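Local structure of PilM (Escherichia coli, 3EOI) at residues N29-L32 with E37-A40; V58-L61 with R66-V69; G79-Q84 with A89-V94. The protein is of unknown function but, as a plasmid-encoded member of the PilM family, probably takes part in the formation of pili. All coordinates share one frame; numbering follows the deposited sequence.

Contact 1 (N29-L32 with E37-A40); sequences NDYL and ERRA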
# COMPACT_ATOMS: atom_id res chain seq x y z
N ASN A 29 -10.61 0.86 -0.22
CA ASN A 29 -11.29 0.48 -1.45
C ASN A 29 -12.81 0.42 -1.23
O ASN A 29 -13.59 0.97 -2.02
CB ASN A 29 -10.79 -0.89 -1.93
CG ASN A 29 -11.04 -1.13 -3.38
OD1 ASN A 29 -10.96 -0.24 -4.19
ND2 ASN A 29 -11.35 -2.37 -3.70
N ASP A 30 -13.22 -0.25 -0.16
CA ASP A 30 -14.63 -0.37 0.11
C ASP A 30 -15.27 0.99 0.34
O ASP A 30 -16.34 1.26 -0.20
CB ASP A 30 -14.84 -1.28 1.30
CG ASP A 30 -14.44 -2.75 0.99
OD1 ASP A 30 -14.07 -3.06 -0.19
OD2 ASP A 30 -14.50 -3.61 1.88
N TYR A 31 -14.60 1.87 1.10
CA TYR A 31 -15.18 3.19 1.37
C TYR A 31 -15.33 3.96 0.05
O TYR A 31 -16.38 4.63 -0.21
CB TYR A 31 -14.26 4.03 2.30
CG TYR A 31 -14.95 5.29 2.71
CD1 TYR A 31 -15.84 5.30 3.80
CD2 TYR A 31 -14.78 6.49 1.99
CE1 TYR A 31 -16.56 6.45 4.14
CE2 TYR A 31 -15.50 7.65 2.32
CZ TYR A 31 -16.38 7.63 3.40
OH TYR A 31 -17.07 8.77 3.76
N LEU A 32 -14.27 3.99 -0.77
CA LEU A 32 -14.36 4.79 -1.98
C LEU A 32 -15.30 4.19 -3.01
O LEU A 32 -15.88 4.92 -3.83
CB LEU A 32 -12.96 5.01 -2.60
CG LEU A 32 -12.03 5.84 -1.74
CD1 LEU A 32 -10.64 5.73 -2.37
CD2 LEU A 32 -12.52 7.28 -1.66
N GLU A 37 -17.63 9.95 -4.80
CA GLU A 37 -17.45 11.40 -4.81
C GLU A 37 -16.34 11.90 -3.87
O GLU A 37 -15.87 13.05 -3.97
CB GLU A 37 -18.77 12.09 -4.45
CG GLU A 37 -19.13 12.03 -3.00
CD GLU A 37 -19.80 10.71 -2.56
OE1 GLU A 37 -20.01 9.74 -3.37
OE2 GLU A 37 -20.15 10.68 -1.36
N ARG A 38 -15.95 11.05 -2.92
CA ARG A 38 -14.88 11.41 -1.96
C ARG A 38 -13.51 11.55 -2.69
O ARG A 38 -12.64 12.31 -2.25
CB ARG A 38 -14.82 10.38 -0.83
CG ARG A 38 -13.60 10.55 0.10
CD ARG A 38 -13.70 11.82 0.88
NE ARG A 38 -12.56 11.98 1.81
CZ ARG A 38 -11.34 12.34 1.39
NH1 ARG A 38 -11.12 12.55 0.08
NH2 ARG A 38 -10.34 12.49 2.26
N ARG A 39 -13.38 10.88 -3.82
CA ARG A 39 -12.11 10.95 -4.60
C ARG A 39 -11.64 12.37 -4.94
O ARG A 39 -10.43 12.67 -4.92
CB ARG A 39 -12.21 10.15 -5.86
CG ARG A 39 -12.24 8.65 -5.57
CD ARG A 39 -12.53 7.83 -6.83
NE ARG A 39 -12.47 6.36 -6.60
CZ ARG A 39 -11.34 5.64 -6.63
NH1 ARG A 39 -10.14 6.23 -6.95
NH2 ARG A 39 -11.39 4.34 -6.35
N ALA A 40 -12.57 13.25 -5.22
CA ALA A 40 -12.22 14.58 -5.67
C ALA A 40 -11.56 15.40 -4.60
O ALA A 40 -10.84 16.37 -4.89
CB ALA A 40 -13.46 15.27 -6.17
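Apolar packing carries most of this contact: L32, in the last part of helix 10-34, sets its CD2 methyl against the aliphatic start of R38, 3.9 Å from CG. The CB of R38 lies equally near that methyl. Because CG of R38 is anti to its backbone N (chi1 171°), this first length of the chain runs to the helix, and the bend at chi2 then turns the charged end aside. Y31 adds a second apolar touch, with CE2 4.1 Å from R38 CG. Here the CG meets the ring at its edge, and the ring and guanidinium planes stand 81° apart, so the two groups do not stack. R39 approaches L32 differently. Its chain is extended from CG to NE and carries the guanidinium across the leucine, placing L32 CD1 over the centre of one face, 4.2 Å above the plane, while NH2 comes within 4.1 Å of L32 CB.

No hydrogen bond joins the segments, and the polar ends find partners elsewhere. R38 NH1 bonds to G42 O, whereas R39 reaches the C-terminal residue, with NH2 in a salt bridge to N124 OXT and NH1 bonded to Q65 O. The chemistry implies that arginine methylenes and one guanidinium face hold the loop to the helix, while the R39 charge ties it to the chain end and hairpin turn and R38 closes on its own loop.

Contact 2 (V58-L61 with R66-V69); sequences VSHL and RVFV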
# COMPACT_ATOMS: atom_id res chain seq x y z
N VAL A 58 1.65 1.19 6.86
CA VAL A 58 0.95 1.34 5.56
C VAL A 58 0.49 2.78 5.43
O VAL A 58 0.05 3.38 6.41
CB VAL A 58 -0.17 0.32 5.34
CG1 VAL A 58 -1.01 0.13 6.55
CG2 VAL A 58 -1.01 0.70 4.13
N SER A 59 0.66 3.40 4.24
CA SER A 59 0.35 4.80 4.02
C SER A 59 -0.57 4.89 2.80
O SER A 59 -0.61 3.97 1.99
CB SER A 59 1.61 5.57 3.70
OG SER A 59 2.58 5.41 4.79
N HIS A 60 -1.33 5.99 2.75
CA HIS A 60 -2.16 6.24 1.62
C HIS A 60 -2.37 7.71 1.30
O HIS A 60 -2.04 8.60 2.09
CB HIS A 60 -3.49 5.49 1.73
CG HIS A 60 -4.57 6.23 2.47
ND1 HIS A 60 -4.66 6.20 3.85
CD2 HIS A 60 -5.67 6.92 2.03
CE1 HIS A 60 -5.72 6.91 4.23
NE2 HIS A 60 -6.34 7.36 3.16
N LEU A 61 -2.82 7.94 0.08
CA LEU A 61 -3.04 9.31 -0.35
C LEU A 61 -4.00 9.27 -1.52
O LEU A 61 -3.92 8.39 -2.36
CB LEU A 61 -1.75 10.02 -0.81
CG LEU A 61 -1.91 11.34 -1.60
CD1 LEU A 61 -2.24 12.47 -0.63
CD2 LEU A 61 -0.58 11.59 -2.30
N ARG A 66 -7.29 9.47 -7.76
CA ARG A 66 -6.89 8.07 -7.63
C ARG A 66 -6.37 7.91 -6.24
O ARG A 66 -5.84 8.85 -5.66
CB ARG A 66 -5.81 7.71 -8.65
CG ARG A 66 -6.39 7.70 -10.08
CD ARG A 66 -5.37 7.33 -11.14
NE ARG A 66 -4.45 8.44 -11.37
CZ ARG A 66 -3.89 8.70 -12.56
NH1 ARG A 66 -3.08 9.76 -12.68
NH2 ARG A 66 -4.15 7.92 -13.61
N VAL A 67 -6.49 6.72 -5.70
CA VAL A 67 -5.96 6.44 -4.40
C VAL A 67 -4.74 5.53 -4.53
O VAL A 67 -4.69 4.57 -5.35
CB VAL A 67 -7.01 5.75 -3.49
CG1 VAL A 67 -7.51 4.40 -4.03
CG2 VAL A 67 -6.50 5.61 -2.02
N PHE A 68 -3.77 5.83 -3.68
CA PHE A 68 -2.48 5.14 -3.66
C PHE A 68 -2.26 4.63 -2.24
O PHE A 68 -2.42 5.40 -1.24
CB PHE A 68 -1.35 6.13 -3.91
CG PHE A 68 -1.40 6.82 -5.23
CD1 PHE A 68 -0.58 6.41 -6.27
CD2 PHE A 68 -2.28 7.90 -5.44
CE1 PHE A 68 -0.65 7.06 -7.54
CE2 PHE A 68 -2.35 8.52 -6.67
CZ PHE A 68 -1.54 8.11 -7.71
N VAL A 69 -1.86 3.37 -2.13
CA VAL A 69 -1.62 2.73 -0.84
C VAL A 69 -0.25 2.05 -0.98
O VAL A 69 0.02 1.37 -1.98
CB VAL A 69 -2.68 1.64 -0.52
CG1 VAL A 69 -2.35 0.91 0.77
CG2 VAL A 69 -4.05 2.28 -0.48
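F68 N gives its hydrogen to L61 O at 2.9 Å, nearly in line with the carbonyl, and two further groups close on the same oxygen. V67 CA makes a CA-H...O contact with it at 3.5 Å, and the F68 ring brings CD2 to 3.5 Å with the oxygen at the ring edge, in its plane. The return bond, L61 N to F68 O, is also 2.9 Å and lies in the carbonyl plane; F68 O additionally receives H60 CA at 3.0 Å. L61 and F68 are thus a hydrogen-bonded antiparallel pair of the beta hairpin 59-63/66-72, and H60 with V69 is the adjoining non-hydrogen-bonded pair.

On the H60 and V69 face, CB of H60 rests 3.9 Å from V69 CG2. V69 CG1, anti to its backbone N (chi1 175°), meets V58 CG2 at 3.6 Å. Helix 10-34 packs on this face through Y24 against V58 and I28 against H60 and V67, while H60 NE2 bonds to the L45 backbone N. Reciprocal amide bonds thus fix L61 opposite F68, weaker CA-H...O contacts fill in between, and V69 methyls meet H60 of the edge strand and V58 just before it, beneath helix 10-34.

Contact 3 (G79-Q84 with A89-V94); sequences GALLEQ and ALLARV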
# COMPACT_ATOMS: atom_id res chain seq x y z
N GLY A 79 5.24 -11.34 -2.78
CA GLY A 79 4.62 -12.70 -2.77
C GLY A 79 3.66 -12.85 -1.58
O GLY A 79 2.67 -13.57 -1.70
N ALA A 80 3.94 -12.18 -0.45
CA ALA A 80 3.05 -12.32 0.70
C ALA A 80 1.74 -11.57 0.42
O ALA A 80 0.64 -12.03 0.78
CB ALA A 80 3.71 -11.80 1.94
N LEU A 81 1.85 -10.40 -0.23
CA LEU A 81 0.65 -9.67 -0.60
C LEU A 81 -0.17 -10.46 -1.54
O LEU A 81 -1.42 -10.50 -1.45
CB LEU A 81 1.04 -8.33 -1.25
CG LEU A 81 1.60 -7.30 -0.27
CD1 LEU A 81 2.24 -6.15 -1.02
CD2 LEU A 81 0.50 -6.76 0.66
N LEU A 82 0.49 -11.07 -2.51
CA LEU A 82 -0.25 -11.94 -3.45
C LEU A 82 -0.87 -13.17 -2.76
O LEU A 82 -2.05 -13.57 -2.96
CB LEU A 82 0.67 -12.34 -4.62
CG LEU A 82 0.98 -11.12 -5.48
CD1 LEU A 82 2.15 -11.41 -6.42
CD2 LEU A 82 -0.33 -10.75 -6.23
N GLU A 83 -0.11 -13.81 -1.89
CA GLU A 83 -0.70 -14.92 -1.17
C GLU A 83 -1.96 -14.52 -0.40
O GLU A 83 -2.96 -15.24 -0.42
CB GLU A 83 0.32 -15.46 -0.14
CG GLU A 83 -0.21 -16.64 0.65
CD GLU A 83 0.80 -17.18 1.62
OE1 GLU A 83 1.75 -16.46 1.99
OE2 GLU A 83 0.59 -18.33 2.05
N GLN A 84 -1.87 -13.44 0.36
CA GLN A 84 -2.94 -13.10 1.31
C GLN A 84 -4.12 -12.45 0.59
O GLN A 84 -5.15 -12.22 1.20
CB GLN A 84 -2.39 -12.18 2.40
CG GLN A 84 -1.39 -12.94 3.34
CD GLN A 84 -0.93 -12.03 4.47
OE1 GLN A 84 -1.70 -11.18 4.93
NE2 GLN A 84 0.30 -12.23 4.94
N ALA A 89 -4.61 -9.05 -5.82
CA ALA A 89 -4.25 -7.62 -5.73
C ALA A 89 -3.44 -7.19 -6.94
O ALA A 89 -2.49 -7.85 -7.33
CB ALA A 89 -3.49 -7.32 -4.45
N LEU A 90 -3.82 -6.09 -7.54
CA LEU A 90 -3.06 -5.57 -8.69
C LEU A 90 -2.08 -4.52 -8.18
O LEU A 90 -2.47 -3.39 -7.85
CB LEU A 90 -4.02 -4.98 -9.73
CG LEU A 90 -5.07 -5.95 -10.20
CD1 LEU A 90 -6.06 -5.22 -11.16
CD2 LEU A 90 -4.43 -7.15 -10.87
N LEU A 91 -0.80 -4.89 -8.16
CA LEU A 91 0.25 -4.17 -7.49
C LEU A 91 1.31 -3.65 -8.47
O LEU A 91 1.38 -4.12 -9.59
CB LEU A 91 0.95 -5.05 -6.45
CG LEU A 91 0.03 -5.58 -5.34
CD1 LEU A 91 0.69 -6.67 -4.55
CD2 LEU A 91 -0.48 -4.44 -4.45
N ALA A 92 2.06 -2.69 -8.00
CA ALA A 92 3.15 -2.03 -8.75
C ALA A 92 4.28 -1.65 -7.79
O ALA A 92 4.22 -2.00 -6.59
CB ALA A 92 2.65 -0.76 -9.54
N ARG A 93 5.31 -0.99 -8.34
CA ARG A 93 6.52 -0.62 -7.62
C ARG A 93 6.87 0.83 -7.89
O ARG A 93 6.49 1.36 -8.92
CB ARG A 93 7.72 -1.51 -8.12
CG ARG A 93 7.78 -2.92 -7.57
CD ARG A 93 8.60 -3.90 -8.45
NE ARG A 93 9.88 -3.39 -8.97
CZ ARG A 93 10.53 -3.94 -10.00
NH1 ARG A 93 10.01 -5.00 -10.62
NH2 ARG A 93 11.68 -3.44 -10.41
N VAL A 94 7.59 1.49 -6.99
CA VAL A 94 8.09 2.85 -7.29
C VAL A 94 9.58 2.77 -7.12
O VAL A 94 10.06 2.35 -6.06
CB VAL A 94 7.52 3.93 -6.37
CG1 VAL A 94 8.18 5.31 -6.66
CG2 VAL A 94 5.97 3.95 -6.56
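A helix-to-strand connection brings these segments together: helix 77-84 is followed by a short loop that leads into strand 92-95 of the antiparallel sheet, and the incoming chain folds back against the helix. The meeting is almost wholly apolar. L81, buried and directed at the returning chain, receives the CD1 methyl of L91 at 3.7 Å from its CB. The same methyl lies 3.9 Å from L81 CD1, so a single branch of L91 touches both the root and one tip of the opposing leucine. The two side chains cross at about a right angle. In L91, CG sits beside the backbone N and anti to the carbonyl carbon (chi1 -60°), which sends the isobutyl group toward the helix.

Beyond this pair, L81 also packs on F21 of helix 10-34 and I120 of strand 119-123, so it bridges from the short helix to the long helix and the sheet, while L91 also rests on M78. The polar closure of the connection belongs to S85, whose OG bonds to both L81 O and A89 N, linking L81 in the last turns of the helix to A89. The backbones approach most closely where L82 CA lies 6.3 Å from A89 CA. There the L82 side chain reaches across at its end, laying CD2 3.8 Å from the carbonyl oxygen A89 O.

How the contacts relate
All three contacts are partly buried, contact 2 the most: four of its eight touching residues are buried, against one of four in each of the others. Its centre lies about 6 Å from the chain centre, that of contact 3 about 9 Å and that of contact 1 about 16 Å. Only contact 2 has hydrogen bonds between its segments, as suits paired strands. The others rely on side-chain packing: leucine on leucine in contact 3, leucine and tyrosine on arginine in contact 1. Contacts 1 and 2 touch, with L32 CD1 3.8 Å from V67 CG1, so helix 10-34 serves both. Contact 3 touches neither, yet strands 66-72 and 92-95 flank strand 119-123 in one sheet.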